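Local coordinates for protein transcription regulator AmtR (Mycobacterium smegmatis, PDB 5E57) that probably binds operator DNA as a TetR-family transcription factor and is linked to nitrogen regulation and urea metabolism, at residues Arg10-Asp15 / Asp36-Arg41; Glu66-Ala71 / Arg121-Glu126; His86-Tyr91 / Ser129-Leu134. One frame throughout, in Å; residues are numbered along the deposited sequence.

Contact 1 of 3, residues Arg10-Asp15 / Asp36-Arg41; sequences REEILD and DEVGVR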
loop_
_atom_site.group_PDB
_atom_site.type_symbol
_atom_site.label_atom_id
_atom_site.label_comp_id
_atom_site.label_asym_id
_atom_site.label_seq_id
_atom_site.Cartn_x
_atom_site.Cartn_y
_atom_site.Cartn_z
ATOM N N ARG A 10 8.329 29.239 3.928
ATOM C CA ARG A 10 7.486 28.354 3.130
ATOM C C ARG A 10 7.711 26.923 3.578
ATOM O O ARG A 10 6.764 26.156 3.701
ATOM C CB ARG A 10 7.871 28.472 1.684
ATOM C CG ARG A 10 7.107 27.547 0.784
ATOM C CD ARG A 10 7.400 27.870 -0.675
ATOM N NE ARG A 10 6.486 27.135 -1.553
ATOM C CZ ARG A 10 6.695 25.899 -1.997
ATOM N NH1 ARG A 10 7.817 25.269 -1.686
ATOM N NH2 ARG A 10 5.803 25.297 -2.783
ATOM N N GLU A 11 8.978 26.600 3.873
ATOM C CA GLU A 11 9.374 25.235 4.248
ATOM C C GLU A 11 8.881 24.842 5.644
ATOM O O GLU A 11 8.566 23.682 5.914
ATOM C CB GLU A 11 10.888 25.108 4.162
ATOM C CG GLU A 11 11.376 24.827 2.741
ATOM C CD GLU A 11 12.908 24.822 2.611
ATOM O OE1 GLU A 11 13.607 25.362 3.506
ATOM O OE2 GLU A 11 13.412 24.269 1.607
ATOM N N GLU A 12 8.767 25.822 6.523
ATOM C CA GLU A 12 8.288 25.611 7.886
ATOM C C GLU A 12 6.771 25.289 7.867
ATOM O O GLU A 12 6.248 24.481 8.624
ATOM C CB GLU A 12 8.572 26.878 8.697
ATOM C CG GLU A 12 9.470 26.650 9.892
ATOM C CD GLU A 12 9.567 27.890 10.762
ATOM O OE1 GLU A 12 10.057 28.881 10.214
ATOM O OE2 GLU A 12 9.137 27.867 11.950
ATOM N N ILE A 13 6.085 25.924 6.941
ATOM C CA ILE A 13 4.671 25.725 6.801
ATOM C C ILE A 13 4.455 24.331 6.273
ATOM O O ILE A 13 3.615 23.606 6.837
ATOM C CB ILE A 13 4.024 26.754 5.865
ATOM C CG1 ILE A 13 4.064 28.123 6.523
ATOM C CG2 ILE A 13 2.585 26.363 5.577
ATOM C CD1 ILE A 13 3.917 29.250 5.508
ATOM N N LEU A 14 5.211 23.955 5.249
ATOM C CA LEU A 14 5.058 22.619 4.641
ATOM C C LEU A 14 5.368 21.535 5.683
ATOM O O LEU A 14 4.636 20.542 5.806
ATOM C CB LEU A 14 5.947 22.463 3.403
ATOM C CG LEU A 14 5.491 23.189 2.104
ATOM C CD1 LEU A 14 6.652 23.158 1.126
ATOM C CD2 LEU A 14 4.255 22.513 1.510
ATOM N N ASP A 15 6.445 21.729 6.457
ATOM C CA ASP A 15 6.824 20.749 7.452
ATOM C C ASP A 15 5.758 20.603 8.537
ATOM O O ASP A 15 5.478 19.476 8.991
ATOM C CB ASP A 15 8.207 21.045 8.085
ATOM C CG ASP A 15 8.587 19.993 9.173
ATOM O OD1 ASP A 15 8.685 18.747 8.911
ATOM O OD2 ASP A 15 8.791 20.417 10.313
ATOM N N ASP A 36 -0.567 28.395 13.912
ATOM C CA ASP A 36 -0.188 28.247 15.308
ATOM C C ASP A 36 1.005 27.322 15.505
ATOM O O ASP A 36 1.865 27.637 16.318
ATOM C CB ASP A 36 -1.369 27.772 16.146
ATOM C CG ASP A 36 -2.351 28.906 16.435
ATOM O OD1 ASP A 36 -1.956 30.070 16.239
ATOM O OD2 ASP A 36 -3.496 28.646 16.859
ATOM N N GLU A 37 1.076 26.200 14.770
ATOM C CA GLU A 37 2.174 25.240 14.990
ATOM C C GLU A 37 3.484 25.897 14.576
ATOM O O GLU A 37 4.500 25.686 15.202
ATOM C CB GLU A 37 1.938 23.926 14.257
ATOM N N VAL A 38 3.464 26.736 13.539
ATOM C CA VAL A 38 4.684 27.394 13.124
ATOM C C VAL A 38 4.912 28.701 13.896
ATOM O O VAL A 38 6.009 29.151 13.969
ATOM C CB VAL A 38 4.855 27.487 11.553
ATOM C CG1 VAL A 38 3.680 26.921 10.769
ATOM C CG2 VAL A 38 5.234 28.866 11.060
ATOM N N GLY A 39 3.888 29.308 14.483
ATOM C CA GLY A 39 4.103 30.583 15.200
ATOM C C GLY A 39 4.094 31.843 14.320
ATOM O O GLY A 39 4.909 32.741 14.476
ATOM N N VAL A 40 3.160 31.900 13.382
ATOM C CA VAL A 40 2.951 33.067 12.544
ATOM C C VAL A 40 1.454 33.346 12.497
ATOM O O VAL A 40 0.625 32.512 12.844
ATOM C CB VAL A 40 3.449 32.905 11.078
ATOM C CG1 VAL A 40 4.955 32.665 10.967
ATOM C CG2 VAL A 40 2.688 31.810 10.352
ATOM N N ARG A 41 1.104 34.531 12.045
ATOM C CA ARG A 41 -0.275 34.868 11.936
ATOM C C ARG A 41 -0.892 34.054 10.779
ATOM O O ARG A 41 -0.275 33.890 9.723
ATOM C CB ARG A 41 -0.419 36.375 11.711
ATOM C CG ARG A 41 0.011 37.273 12.884
ATOM C CD ARG A 41 0.028 38.746 12.469
ATOM N NE ARG A 41 1.060 39.059 11.456
ATOM C CZ ARG A 41 0.890 39.145 10.129
ATOM N NH1 ARG A 41 -0.288 38.934 9.522
ATOM N NH2 ARG A 41 1.940 39.432 9.377
#
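The carboxylate of E12 is the flat group that reaches V38 across the gap between helix 9-23 and the end of helix 31-38, and it presents one oxygen, OE2. That oxygen lies 4.1 Å from V38 CG2 and 3.9 Å from V38 O, a meeting of two acceptors at van der Waals range or beyond. E12 lies at the exposed margin of the contact. The apolar half of the junction is made by the other branch of V38. CG1 faces I13, 4.4 Å from I13 CG1 and 4.3 Å from I13 CA, and also comes near the backbone oxygen of E12. An unusual torsion accompanies this double reach: V38 CG1 almost eclipses the backbone N (chi1 2°), so the two methyls fork toward I13 and E12 respectively.

Both segments belong to the three-helix head of a TetR-type regulator, and segment 36-41 falls within the predicted helix-turn-helix, residues 30-49. V38 ends the first helix of that motif. G39, with its positive phi of 84°, serves as the C-prime residue of a Schellman motif, in which G39 N makes a weak 3.2 Å bond to D36 O. The chain then runs through V40 to R41, the N-cap position of helix 42-45. Behind the contact, the buried I13 also rests on H48 and F49, while D15 OD1 accepts a hydrogen bond from W101 NE1, tying helix 9-23 to the chain beyond helix 82-98.

Contact 2 of 3, residues Glu66-Ala71 / Arg121-Glu126; sequences EPLELA and RRRRAE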
loop_
_atom_site.group_PDB
_atom_site.type_symbol
_atom_site.label_atom_id
_atom_site.label_comp_id
_atom_site.label_asym_id
_atom_site.label_seq_id
_atom_site.Cartn_x
_atom_site.Cartn_y
_atom_site.Cartn_z
ATOM N N GLU A 66 10.614 14.227 -8.405
ATOM C CA GLU A 66 11.941 13.717 -8.679
ATOM C C GLU A 66 11.970 12.274 -9.132
ATOM O O GLU A 66 12.701 11.959 -10.020
ATOM C CB GLU A 66 12.842 13.952 -7.469
ATOM C CG GLU A 66 13.101 15.432 -7.270
ATOM C CD GLU A 66 13.961 15.716 -6.046
ATOM O OE1 GLU A 66 14.080 14.877 -5.122
ATOM O OE2 GLU A 66 14.499 16.792 -6.000
ATOM N N PRO A 67 11.158 11.389 -8.545
ATOM C CA PRO A 67 11.111 10.049 -9.132
ATOM C C PRO A 67 10.639 10.062 -10.597
ATOM O O PRO A 67 11.098 9.259 -11.417
ATOM C CB PRO A 67 10.098 9.313 -8.249
ATOM C CG PRO A 67 10.212 9.965 -6.931
ATOM C CD PRO A 67 10.537 11.407 -7.209
ATOM N N LEU A 68 9.763 10.988 -10.928
ATOM C CA LEU A 68 9.272 11.067 -12.277
ATOM C C LEU A 68 10.326 11.630 -13.227
ATOM O O LEU A 68 10.390 11.196 -14.371
ATOM C CB LEU A 68 7.969 11.831 -12.324
ATOM C CG LEU A 68 7.109 11.768 -13.559
ATOM C CD1 LEU A 68 6.887 10.350 -14.071
ATOM C CD2 LEU A 68 5.768 12.415 -13.214
ATOM N N GLU A 69 11.161 12.559 -12.767
ATOM C CA GLU A 69 12.273 13.022 -13.578
ATOM C C GLU A 69 13.170 11.863 -13.917
ATOM O O GLU A 69 13.494 11.651 -15.103
ATOM C CB GLU A 69 13.065 14.100 -12.854
ATOM C CG GLU A 69 12.235 15.366 -12.662
ATOM C CD GLU A 69 12.876 16.278 -11.601
ATOM O OE1 GLU A 69 13.809 15.845 -10.882
ATOM O OE2 GLU A 69 12.459 17.415 -11.440
ATOM N N LEU A 70 13.504 11.059 -12.898
ATOM C CA LEU A 70 14.317 9.847 -13.082
ATOM C C LEU A 70 13.700 8.816 -14.047
ATOM O O LEU A 70 14.345 8.347 -15.004
ATOM C CB LEU A 70 14.624 9.181 -11.745
ATOM C CG LEU A 70 15.451 7.917 -11.848
ATOM C CD1 LEU A 70 16.780 8.164 -12.596
ATOM C CD2 LEU A 70 15.767 7.317 -10.475
ATOM N N ALA A 71 12.444 8.520 -13.826
ATOM C CA ALA A 71 11.748 7.545 -14.634
ATOM C C ALA A 71 11.720 7.989 -16.069
ATOM O O ALA A 71 11.883 7.152 -16.963
ATOM C CB ALA A 71 10.326 7.399 -14.180
ATOM N N ARG A 121 -2.969 13.630 -9.644
ATOM C CA ARG A 121 -3.382 12.274 -10.090
ATOM C C ARG A 121 -2.742 11.867 -11.376
ATOM O O ARG A 121 -2.236 10.713 -11.480
ATOM C CB ARG A 121 -4.892 12.100 -10.245
ATOM C CG ARG A 121 -5.542 11.409 -9.081
ATOM C CD ARG A 121 -7.027 11.106 -9.341
ATOM N NE ARG A 121 -7.730 12.306 -8.947
ATOM C CZ ARG A 121 -8.400 13.139 -9.723
ATOM N NH1 ARG A 121 -8.610 12.910 -11.006
ATOM N NH2 ARG A 121 -8.902 14.210 -9.159
ATOM N N ARG A 122 -2.750 12.778 -12.361
ATOM C CA ARG A 122 -2.158 12.504 -13.705
ATOM C C ARG A 122 -0.655 12.320 -13.597
ATOM O O ARG A 122 -0.070 11.502 -14.249
ATOM C CB ARG A 122 -2.533 13.647 -14.693
ATOM N N ARG A 123 -0.004 13.078 -12.746
ATOM C CA ARG A 123 1.399 12.910 -12.584
ATOM C C ARG A 123 1.780 11.556 -11.981
ATOM O O ARG A 123 2.733 10.929 -12.407
ATOM C CB ARG A 123 1.954 13.944 -11.645
ATOM C CG ARG A 123 1.613 15.364 -11.973
ATOM C CD ARG A 123 2.351 15.868 -13.174
ATOM N NE ARG A 123 3.800 15.820 -13.062
ATOM C CZ ARG A 123 4.515 16.361 -12.083
ATOM N NH1 ARG A 123 3.937 16.958 -11.020
ATOM N NH2 ARG A 123 5.847 16.258 -12.149
ATOM N N ARG A 124 1.117 11.181 -10.902
ATOM C CA ARG A 124 1.394 9.943 -10.269
ATOM C C ARG A 124 1.041 8.830 -11.231
ATOM O O ARG A 124 1.768 7.837 -11.307
ATOM C CB ARG A 124 0.585 9.846 -8.960
ATOM C CG ARG A 124 0.720 8.522 -8.301
ATOM C CD ARG A 124 0.316 8.489 -6.789
ATOM N NE ARG A 124 0.216 7.069 -6.412
ATOM C CZ ARG A 124 -0.849 6.327 -6.716
ATOM N NH1 ARG A 124 -1.894 6.905 -7.289
ATOM N NH2 ARG A 124 -0.913 5.043 -6.429
ATOM N N ALA A 125 -0.082 8.956 -11.966
ATOM C CA ALA A 125 -0.391 7.944 -12.981
ATOM C C ALA A 125 0.709 7.794 -14.084
ATOM O O ALA A 125 0.971 6.712 -14.541
ATOM C CB ALA A 125 -1.803 8.157 -13.579
ATOM N N GLU A 126 1.370 8.875 -14.461
ATOM C CA GLU A 126 2.552 8.833 -15.370
ATOM C C GLU A 126 3.746 8.110 -14.746
ATOM O O GLU A 126 4.531 7.404 -15.420
ATOM C CB GLU A 126 3.052 10.258 -15.670
ATOM C CG GLU A 126 2.558 10.883 -16.939
ATOM C CD GLU A 126 2.954 12.371 -17.051
ATOM O OE1 GLU A 126 4.132 12.746 -16.810
ATOM O OE2 GLU A 126 2.068 13.179 -17.372
#
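L68 leaves helix 65-75 toward helix 118-142, and its forked end lies against both R123 and E126, one turn apart on the facing helix. The two methyls divide the work. CD2 rests on the R123 side, 3.5 Å from R123 O and 3.9 Å from R123 NE, whereas CD1 lies over the backbone of E126, 3.9 Å from E126 C. This reach follows from the leucine torsion that swings CG opposite the main-chain nitrogen (chi1 -166°).

R123 crosses the leucine obliquely. Its CB does not aim at the leucine, but the chain folds at both chi2 (-72°) and chi3 (-59°), which curls the guanidinium back across the interhelical gap. The leucine methyl meets this group obliquely, with NH2 4.0 Å from L68 CD2. The polar end is spent beyond the leucine, in a salt bridge from NH2 to D65, the first residue of helix 65-75. E126 starts toward the leucine and then extends, which sets OE1 4.0 Å from L68 CD2 and CB nearly as close to CD1.

Around this grouping, L68 also packs on L127, and A71 on L127 and A130, all three contacts continuing the seam along helix 118-142. R124, turned away from helix 65-75, pairs with E157 of helix 151-165 in its own chain and with D165 of the second subunit, so that side of helix 118-142 reaches the dimer partner.

Chemically, the buried leucine lies against charged chains, its methyls meeting the backbone of R123 and E126 and polar side-chain atoms of both at van der Waals distance. The guanidinium can pack on a methyl because its charge is answered by D65, a bridge that probably restrains the folded arginine.

Contact 3 of 3, residues His86-Tyr91 / Ser129-Leu134; sequences HALVIY and SAYRSL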
loop_
_atom_site.group_PDB
_atom_site.type_symbol
_atom_site.label_atom_id
_atom_site.label_comp_id
_atom_site.label_asym_id
_atom_site.label_seq_id
_atom_site.Cartn_x
_atom_site.Cartn_y
_atom_site.Cartn_z
ATOM N N HIS A 86 15.340 -1.433 -11.671
ATOM C CA HIS A 86 16.019 -1.501 -10.391
ATOM C C HIS A 86 16.437 -0.168 -9.839
ATOM O O HIS A 86 16.178 0.108 -8.672
ATOM C CB HIS A 86 17.189 -2.464 -10.382
ATOM C CG HIS A 86 17.592 -2.875 -8.996
ATOM N ND1 HIS A 86 18.637 -2.281 -8.325
ATOM C CD2 HIS A 86 17.048 -3.755 -8.136
ATOM C CE1 HIS A 86 18.731 -2.802 -7.108
ATOM N NE2 HIS A 86 17.797 -3.715 -6.983
ATOM N N ALA A 87 17.059 0.677 -10.660
ATOM C CA ALA A 87 17.583 1.909 -10.198
ATOM C C ALA A 87 16.384 2.818 -9.816
ATOM O O ALA A 87 16.460 3.534 -8.822
ATOM C CB ALA A 87 18.408 2.596 -11.262
ATOM N N LEU A 88 15.311 2.801 -10.609
ATOM C CA LEU A 88 14.171 3.630 -10.256
ATOM C C LEU A 88 13.591 3.198 -8.882
ATOM O O LEU A 88 13.259 4.040 -8.075
ATOM C CB LEU A 88 13.092 3.523 -11.337
ATOM C CG LEU A 88 11.752 4.238 -11.093
ATOM C CD1 LEU A 88 11.929 5.708 -10.831
ATOM C CD2 LEU A 88 10.848 4.002 -12.310
ATOM N N VAL A 89 13.469 1.895 -8.668
ATOM C CA VAL A 89 12.852 1.361 -7.439
ATOM C C VAL A 89 13.706 1.807 -6.242
ATOM O O VAL A 89 13.191 2.332 -5.241
ATOM C CB VAL A 89 12.798 -0.174 -7.519
ATOM C CG1 VAL A 89 12.403 -0.788 -6.225
ATOM C CG2 VAL A 89 11.765 -0.623 -8.546
ATOM N N ILE A 90 15.028 1.687 -6.343
ATOM C CA ILE A 90 15.835 2.069 -5.178
ATOM C C ILE A 90 15.637 3.543 -4.914
ATOM O O ILE A 90 15.349 3.939 -3.813
ATOM C CB ILE A 90 17.306 1.786 -5.377
ATOM C CG1 ILE A 90 17.512 0.293 -5.572
ATOM C CG2 ILE A 90 18.166 2.354 -4.234
ATOM C CD1 ILE A 90 16.896 -0.641 -4.565
ATOM N N TYR A 91 15.709 4.356 -5.952
ATOM C CA TYR A 91 15.660 5.774 -5.781
ATOM C C TYR A 91 14.370 6.162 -5.216
ATOM O O TYR A 91 14.293 6.991 -4.288
ATOM C CB TYR A 91 15.870 6.484 -7.131
ATOM C CG TYR A 91 15.808 7.987 -7.058
ATOM C CD1 TYR A 91 16.941 8.738 -6.679
ATOM C CD2 TYR A 91 14.648 8.673 -7.344
ATOM C CE1 TYR A 91 16.905 10.123 -6.613
ATOM C CE2 TYR A 91 14.615 10.089 -7.339
ATOM C CZ TYR A 91 15.746 10.820 -6.968
ATOM O OH TYR A 91 15.763 12.208 -6.919
ATOM N N SER A 129 2.796 4.612 -14.993
ATOM C CA SER A 129 2.874 4.151 -16.365
ATOM C C SER A 129 4.341 3.943 -16.745
ATOM O O SER A 129 4.672 2.995 -17.511
ATOM C CB SER A 129 2.162 5.168 -17.288
ATOM O OG SER A 129 2.446 4.878 -18.641
ATOM N N ALA A 130 5.252 4.776 -16.204
ATOM C CA ALA A 130 6.624 4.576 -16.499
ATOM C C ALA A 130 7.106 3.270 -15.925
ATOM O O ALA A 130 7.857 2.547 -16.548
ATOM C CB ALA A 130 7.460 5.717 -15.985
ATOM N N TYR A 131 6.731 2.979 -14.693
ATOM C CA TYR A 131 7.100 1.719 -14.088
ATOM C C TYR A 131 6.613 0.564 -14.894
ATOM O O TYR A 131 7.332 -0.409 -15.096
ATOM C CB TYR A 131 6.506 1.598 -12.658
ATOM C CG TYR A 131 7.364 2.146 -11.523
ATOM C CD1 TYR A 131 8.309 1.359 -10.912
ATOM C CD2 TYR A 131 7.138 3.417 -10.982
ATOM C CE1 TYR A 131 9.054 1.817 -9.835
ATOM C CE2 TYR A 131 7.879 3.872 -9.914
ATOM C CZ TYR A 131 8.844 3.069 -9.345
ATOM O OH TYR A 131 9.597 3.561 -8.257
ATOM N N ARG A 132 5.347 0.629 -15.327
ATOM C CA ARG A 132 4.778 -0.510 -16.008
ATOM C C ARG A 132 5.510 -0.791 -17.357
ATOM O O ARG A 132 5.690 -1.979 -17.737
ATOM C CB ARG A 132 3.266 -0.259 -16.236
ATOM C CG ARG A 132 2.565 -1.413 -16.886
ATOM C CD ARG A 132 1.209 -1.070 -17.454
ATOM N NE ARG A 132 0.362 -0.547 -16.373
ATOM C CZ ARG A 132 -0.311 -1.280 -15.474
ATOM N NH1 ARG A 132 -0.284 -2.615 -15.486
ATOM N NH2 ARG A 132 -1.044 -0.652 -14.552
ATOM N N SER A 133 5.887 0.286 -18.068
ATOM C CA SER A 133 6.687 0.152 -19.277
ATOM C C SER A 133 7.997 -0.494 -18.999
ATOM O O SER A 133 8.327 -1.416 -19.687
ATOM C CB SER A 133 6.989 1.499 -19.964
ATOM O OG SER A 133 5.775 2.142 -20.295
ATOM N N LEU A 134 8.777 0.010 -18.025
ATOM C CA LEU A 134 10.045 -0.643 -17.697
ATOM C C LEU A 134 9.818 -2.070 -17.289
ATOM O O LEU A 134 10.504 -2.979 -17.781
ATOM C CB LEU A 134 10.792 0.061 -16.571
ATOM C CG LEU A 134 11.259 1.432 -16.941
ATOM C CD1 LEU A 134 11.648 2.174 -15.687
ATOM C CD2 LEU A 134 12.425 1.328 -17.931
#
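L88 sits over the ring of Y131, with CD2 3.6 Å from the ring centroid and only 7° off the ring normal, a well-centred CH-pi contact. The leucine gets there with CG opposite its main-chain nitrogen (chi1 175°), and this tertiary carbon adds to the contact, L88 CG being 3.6 Å from Y131 CZ. V89 approaches from another side: its CG2 lies at the edge of the ring, in plane, 3.9 Å from Y131 CE1, and its side chain stands about perpendicular to the tyrosine. L134, one turn further along the helix from Y131, closes the group by bringing CD1 to 3.9 Å from L88 CD2.

In the next shell, Y131 OH hydrogen-bonds D92 OD2, one turn beyond L88 on the same helix; this bond probably limits how the ring can shift beneath the methyl. L85 packs against both Y131 and L134, L74 of helix 65-75 touches L88, and I177 of helix 173-183 touches V89.

The axes of segments 86-91 and 129-134 pass 11.1 Å apart at 144° between their directions, a spacing filled by the large side chains. Such roughly antiparallel packing of long helices round an apolar interior is the pattern of the all-helical C-terminal domain in TetR-family regulators.

Along the chain, contact 1 closes before the others open, whereas contacts 2 and 3 alternate their segments. Contact 1 lies in the helix-turn-helix head, about 28 Å centre to centre from contact 2 and about 34 Å from contact 3, on the opposite side of the chain's centre from the latter. Contacts 2 and 3 are neighbours, with centres about 10 Å apart, and both use helix 118-142, against which the successive helices 65-75 and 82-98 pack. They meet directly where L70 CD2 comes 3.4 Å from Y91 CB and A71 CB 3.8 Å from A130 CB. This separates a predicted DNA-binding end from a continuous helical body, as in other TetR-family proteins.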